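Local structure of DyP-type peroxidase (Pleurotus ostreatus PC15, 6FSK) at residues A[398-401]-A[405-408]; A[103-108]-A[392-397]. The protein acts as a heme b peroxidase of the dye-decolorizing family, probably oxidising dyes and Mn(II) at the expense of hydrogen peroxide. The protein carries 1 engineered substitution. All blocks are in the same frame, centred on the assembly; numbering follows the deposited sequence.

Overall arrangement
Both contacts draw on helix 393-401. Its first turns meet helix 102-109 in contact 2, while its last turn meets the loop leading to helix 408-412 in contact 1. Contact 1 is short-range along the chain and buried, a stack of W400 on F406 with no hydrogen bond across it. Contact 2 joins parts 284 residues apart, is only partly buried, and sets the carboxylate of D105 against the imidazole of H394, with the exposed I108 at its border. The two adjoin: A401 N probably hydrogen-bonds I396 O, and E398 OE2 packs on I108 CG2. Contact 2 also holds heme-pocket residues, whereas the nearest atoms of the W400 side chain and the heme are about 7 Å apart.

Contact 1 of 2, residues A[398-401]-A[405-408]; sequences ESWA and NFPV
S399 meets F406 through its backbone: the S399 carbonyl oxygen lies 3.8 Å from F406 CB, at the base of the phenyl side chain. W400, next in the widened pi-type turn that ends helix 393-401, carries the contact with its indole. The five-membered ring of W400 and the phenyl ring of F406 form an offset stack, centroids 3.7 Å apart and planes inclined by 14°. W400 CD1 is placed over the centre of the F406 ring, 3.2 Å above its plane, whereas F406 CZ lies over one indole face, displaced toward its rim. W400 NE1 thus faces the phenyl ring too, 3.3 Å from F406 CE1. On F406 the first torsion sends CG anti to the backbone N (chi1 180°), carrying the ring across to the indole.

The far face of the same phenyl ring is covered by its own neighbour: P407 CB sits 3.7 Å above the plane, over the ring centre. The peptide bond between F406 and P407 is cis, an aromatic-proline pairing in which the proline ring commonly packs on the aromatic face. F406 is therefore sandwiched between indole and pyrrolidine, which should restrict its ring flips.

K332 NZ hydrogen-bonds to the carbonyl oxygens of both W400 and F406, bridging the helix end and the loop. W400 also makes an edge-to-face pair with F395, five residues earlier, and both W400 and F406 pack on L339 of helix 337-340. The stack thus ties the end of helix 393-401 to the loop before helix 408-412, which has P407 as its N-cap residue.

Contact 2 of 2, residues A[103-108]-A[392-397]; sequences RKDAEI and GFHFIQ. With HEM (protoporphyrin IX containing Fe), chain C.
D105 of helix 102-109 brings its carboxylate to the edge of the H394 imidazole on helix 393-401, the two side chains crossing at a slant. The two flat groups are nearly coplanar, at 25° to each other, so the acid meets the rim of the ring and not its face. D105 CG lies in the ring plane. Both side chains leave their helices with CG trans to the backbone N (chi1 -159° for D105, -179° for H394), which extends them across the gap; D105 CA and H394 CA lie 8.7 Å apart, the nearest such pair of the two segments. I108, one turn on from D105, brings its CG2 methyl obliquely against the same imidazole. The hydroxyl of Y469, on strand 462-472, is hydrogen-bonded to D105 OD2 and fixes that end of the carboxylate.

Neighbours of H394 turn to the cofactor: F393 CD1 touches the heme vinyl carbon CBC at 3.5 Å, and I396 CG2 approaches that CBC at 3.8 Å. The contact therefore backs the helix that lines the side of the heme pocket at this vinyl group. With an alanine here instead of D105, the Y469 hydroxyl would probably lose its carboxylate partner and the imidazole edge its acidic neighbour, with a gap opened between the helices. The nearby carboxylate would probably stabilise the protonated form of the partly exposed H394 imidazole; the contact is polar on this side and apolar at the I108 methyl.

Contact 1 of 2, residues A[398-401]-A[405-408]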
# COMPACT_ATOMS: atom_id res chain seq x y z
N GLU A 398 -9.50 -7.74 4.60
CA GLU A 398 -10.73 -8.44 4.97
C GLU A 398 -10.84 -8.71 6.43
O GLU A 398 -11.93 -8.55 7.04
CB GLU A 398 -10.79 -9.77 4.23
CG GLU A 398 -12.07 -10.53 4.47
CD GLU A 398 -12.16 -11.92 3.91
OE1 GLU A 398 -11.14 -12.56 3.51
OE2 GLU A 398 -13.39 -12.35 3.91
N SER A 399 -9.77 -9.23 7.01
CA SER A 399 -9.79 -9.71 8.38
C SER A 399 -9.56 -8.68 9.46
O SER A 399 -9.96 -8.87 10.59
CB SER A 399 -8.88 -10.91 8.56
OG SER A 399 -9.45 -12.09 7.93
N TRP A 400 -8.94 -7.56 9.13
CA TRP A 400 -8.61 -6.50 10.07
C TRP A 400 -9.44 -5.23 9.77
O TRP A 400 -10.31 -4.89 10.56
CB TRP A 400 -7.10 -6.23 10.10
CG TRP A 400 -6.31 -7.38 10.66
CD1 TRP A 400 -6.79 -8.55 11.30
CD2 TRP A 400 -4.86 -7.48 10.68
NE1 TRP A 400 -5.71 -9.33 11.69
CE2 TRP A 400 -4.54 -8.67 11.37
CE3 TRP A 400 -3.83 -6.67 10.16
CZ2 TRP A 400 -3.19 -9.10 11.49
CZ3 TRP A 400 -2.55 -7.04 10.33
CH2 TRP A 400 -2.23 -8.26 11.05
N ALA A 401 -9.16 -4.54 8.67
CA ALA A 401 -9.83 -3.26 8.33
C ALA A 401 -11.34 -3.41 8.20
O ALA A 401 -12.07 -2.53 8.71
CB ALA A 401 -9.24 -2.68 7.05
N ASN A 405 -15.22 -6.25 14.69
CA ASN A 405 -14.84 -6.78 15.97
C ASN A 405 -13.36 -6.94 16.19
O ASN A 405 -12.93 -7.22 17.29
CB ASN A 405 -15.54 -8.10 16.24
CG ASN A 405 -17.02 -7.94 16.31
OD1 ASN A 405 -17.49 -7.25 17.20
ND2 ASN A 405 -17.70 -8.45 15.36
N PHE A 406 -12.56 -6.71 15.13
CA PHE A 406 -11.10 -6.81 15.25
C PHE A 406 -10.50 -5.55 15.90
O PHE A 406 -10.87 -4.45 15.45
CB PHE A 406 -10.44 -7.06 13.88
CG PHE A 406 -8.96 -7.17 13.96
CD1 PHE A 406 -8.39 -8.34 14.43
CD2 PHE A 406 -8.12 -6.10 13.77
CE1 PHE A 406 -7.01 -8.51 14.59
CE2 PHE A 406 -6.76 -6.19 13.97
CZ PHE A 406 -6.18 -7.40 14.38
N PRO A 407 -9.63 -5.62 16.92
CA PRO A 407 -8.88 -6.78 17.35
C PRO A 407 -9.43 -7.44 18.63
O PRO A 407 -8.79 -8.34 19.17
CB PRO A 407 -7.54 -6.17 17.72
CG PRO A 407 -7.88 -4.86 18.22
CD PRO A 407 -9.00 -4.37 17.33
N VAL A 408 -10.61 -7.07 19.04
CA VAL A 408 -11.20 -7.66 20.25
C VAL A 408 -11.43 -9.15 20.05
O VAL A 408 -11.18 -9.99 20.94
CB VAL A 408 -12.50 -6.88 20.68
CG1 VAL A 408 -13.21 -7.69 21.78
CG2 VAL A 408 -12.12 -5.49 21.18

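Contact 2 of 2, residues A[103-108]-A[392-397]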
# COMPACT_ATOMS: atom_id res chain seq x y z
N ARG A 103 -10.06 -8.48 -9.87
CA ARG A 103 -11.45 -8.18 -10.25
C ARG A 103 -12.49 -9.09 -9.52
O ARG A 103 -13.54 -8.59 -8.99
CB ARG A 103 -11.65 -8.35 -11.74
CG ARG A 103 -11.08 -7.27 -12.59
CD ARG A 103 -11.07 -7.58 -14.11
NE ARG A 103 -10.26 -8.79 -14.37
CZ ARG A 103 -10.32 -9.41 -15.51
NH1 ARG A 103 -11.10 -8.91 -16.49
NH2 ARG A 103 -9.62 -10.50 -15.69
N LYS A 104 -12.19 -10.40 -9.36
CA LYS A 104 -13.08 -11.32 -8.63
C LYS A 104 -12.88 -11.17 -7.12
O LYS A 104 -13.82 -11.14 -6.36
CB LYS A 104 -12.82 -12.74 -9.02
CG LYS A 104 -13.43 -13.05 -10.36
CD LYS A 104 -13.08 -14.43 -10.81
CE LYS A 104 -13.69 -14.69 -12.19
NZ LYS A 104 -12.84 -15.69 -12.87
N ASP A 105 -11.62 -10.96 -6.69
CA ASP A 105 -11.33 -10.91 -5.25
C ASP A 105 -11.93 -9.65 -4.61
O ASP A 105 -12.20 -9.63 -3.42
CB ASP A 105 -9.82 -10.92 -5.02
CG ASP A 105 -9.42 -11.38 -3.62
OD1 ASP A 105 -9.98 -12.34 -3.11
OD2 ASP A 105 -8.46 -10.74 -3.02
N ALA A 106 -12.17 -8.62 -5.42
CA ALA A 106 -12.67 -7.36 -4.96
C ALA A 106 -14.04 -7.52 -4.28
O ALA A 106 -14.43 -6.76 -3.39
CB ALA A 106 -12.81 -6.37 -6.11
N GLU A 107 -14.80 -8.56 -4.64
CA GLU A 107 -16.06 -8.83 -3.94
C GLU A 107 -15.81 -9.06 -2.45
O GLU A 107 -16.42 -8.41 -1.61
CB GLU A 107 -16.74 -10.07 -4.53
CG GLU A 107 -18.15 -10.28 -3.99
CD GLU A 107 -18.88 -11.49 -4.55
OE1 GLU A 107 -18.38 -12.19 -5.48
OE2 GLU A 107 -20.04 -11.70 -4.06
N ILE A 108 -14.85 -9.93 -2.16
CA ILE A 108 -14.49 -10.21 -0.77
C ILE A 108 -13.76 -9.05 -0.12
O ILE A 108 -13.94 -8.83 1.10
CB ILE A 108 -13.78 -11.54 -0.69
CG1 ILE A 108 -14.88 -12.68 -0.92
CG2 ILE A 108 -13.07 -11.74 0.62
CD1 ILE A 108 -14.19 -14.02 -1.05
N GLY A 392 -0.90 -11.15 3.51
CA GLY A 392 -0.71 -9.74 3.63
C GLY A 392 -1.91 -8.88 3.27
O GLY A 392 -2.91 -8.86 3.94
N PHE A 393 -1.75 -8.25 2.10
CA PHE A 393 -2.79 -7.31 1.68
C PHE A 393 -4.22 -7.83 1.83
O PHE A 393 -5.08 -7.16 2.38
CB PHE A 393 -2.57 -6.88 0.23
CG PHE A 393 -3.76 -6.12 -0.31
CD1 PHE A 393 -3.91 -4.75 0.02
CD2 PHE A 393 -4.73 -6.77 -1.06
CE1 PHE A 393 -5.05 -4.07 -0.37
CE2 PHE A 393 -5.90 -6.07 -1.47
CZ PHE A 393 -6.04 -4.72 -1.11
N HIS A 394 -4.54 -9.02 1.30
CA HIS A 394 -5.93 -9.46 1.38
C HIS A 394 -6.39 -9.63 2.82
O HIS A 394 -7.54 -9.29 3.12
CB HIS A 394 -6.05 -10.81 0.61
CG HIS A 394 -7.44 -11.35 0.59
ND1 HIS A 394 -8.06 -11.93 1.69
CD2 HIS A 394 -8.35 -11.37 -0.41
CE1 HIS A 394 -9.27 -12.34 1.34
NE2 HIS A 394 -9.49 -11.93 0.09
N PHE A 395 -5.57 -10.29 3.63
CA PHE A 395 -5.90 -10.55 5.02
C PHE A 395 -6.12 -9.24 5.79
O PHE A 395 -7.12 -9.07 6.53
CB PHE A 395 -4.85 -11.41 5.65
CG PHE A 395 -5.26 -11.95 6.97
CD1 PHE A 395 -5.02 -11.25 8.09
CD2 PHE A 395 -5.88 -13.21 7.05
CE1 PHE A 395 -5.35 -11.76 9.38
CE2 PHE A 395 -6.28 -13.68 8.27
CZ PHE A 395 -5.97 -12.98 9.44
N ILE A 396 -5.23 -8.29 5.58
CA ILE A 396 -5.32 -7.03 6.23
C ILE A 396 -6.66 -6.38 5.91
O ILE A 396 -7.33 -5.85 6.82
CB ILE A 396 -4.19 -6.06 5.83
CG1 ILE A 396 -2.79 -6.52 6.33
CG2 ILE A 396 -4.40 -4.64 6.37
CD1 ILE A 396 -1.61 -5.87 5.60
N GLN A 397 -6.97 -6.33 4.62
CA GLN A 397 -8.21 -5.71 4.22
C GLN A 397 -9.40 -6.40 4.79
O GLN A 397 -10.28 -5.76 5.43
CB GLN A 397 -8.28 -5.67 2.72
CG GLN A 397 -9.53 -4.93 2.13
CD GLN A 397 -9.40 -3.41 2.28
OE1 GLN A 397 -8.45 -2.81 1.85
NE2 GLN A 397 -10.32 -2.82 3.05
CHA HEM C . 0.01 3.45 7.29
CHB HEM C . -2.84 6.44 4.80
CHC HEM C . -4.45 2.67 2.26
CHD HEM C . -1.82 -0.38 4.96
C1A HEM C . -0.60 4.63 6.85
C2A HEM C . -0.35 5.95 7.34
C3A HEM C . -1.11 6.79 6.62
C4A HEM C . -1.88 5.98 5.74
CMA HEM C . -1.23 8.26 6.81
CAA HEM C . 0.58 6.29 8.50
CBA HEM C . 2.02 6.65 8.16
CGA HEM C . 2.82 5.48 7.67
O1A HEM C . 3.23 4.63 8.45
O2A HEM C . 3.09 5.43 6.44
C1B HEM C . -3.56 5.69 3.87
C2B HEM C . -4.43 6.19 2.90
C3B HEM C . -4.89 5.16 2.13
C4B HEM C . -4.26 3.97 2.71
CMB HEM C . -4.85 7.63 2.74
CAB HEM C . -5.83 5.07 1.00
CBB HEM C . -6.11 6.10 0.22
C1C HEM C . -3.99 1.50 2.77
C2C HEM C . -4.29 0.18 2.39
C3C HEM C . -3.58 -0.70 3.15
C4C HEM C . -2.75 0.10 4.01
CMC HEM C . -5.23 -0.16 1.27
CAC HEM C . -3.58 -2.19 3.24
CBC HEM C . -4.63 -2.96 2.92
C1D HEM C . -1.06 0.46 5.78
C2D HEM C . 0.03 -0.11 6.63
C3D HEM C . 0.58 1.01 7.25
C4D HEM C . -0.23 2.14 6.82
CMD HEM C . 0.48 -1.51 6.75
CAD HEM C . 1.69 1.04 8.29
CBD HEM C . 1.20 0.80 9.69
CGD HEM C . 2.34 0.72 10.67
O1D HEM C . 2.19 1.46 11.68
O2D HEM C . 3.33 0.07 10.41
NA HEM C . -1.64 4.62 5.92
NB HEM C . -3.53 4.34 3.80
NC HEM C . -3.12 1.42 3.88
ND HEM C . -1.21 1.77 5.99
FE HEM C . -2.42 3.03 4.97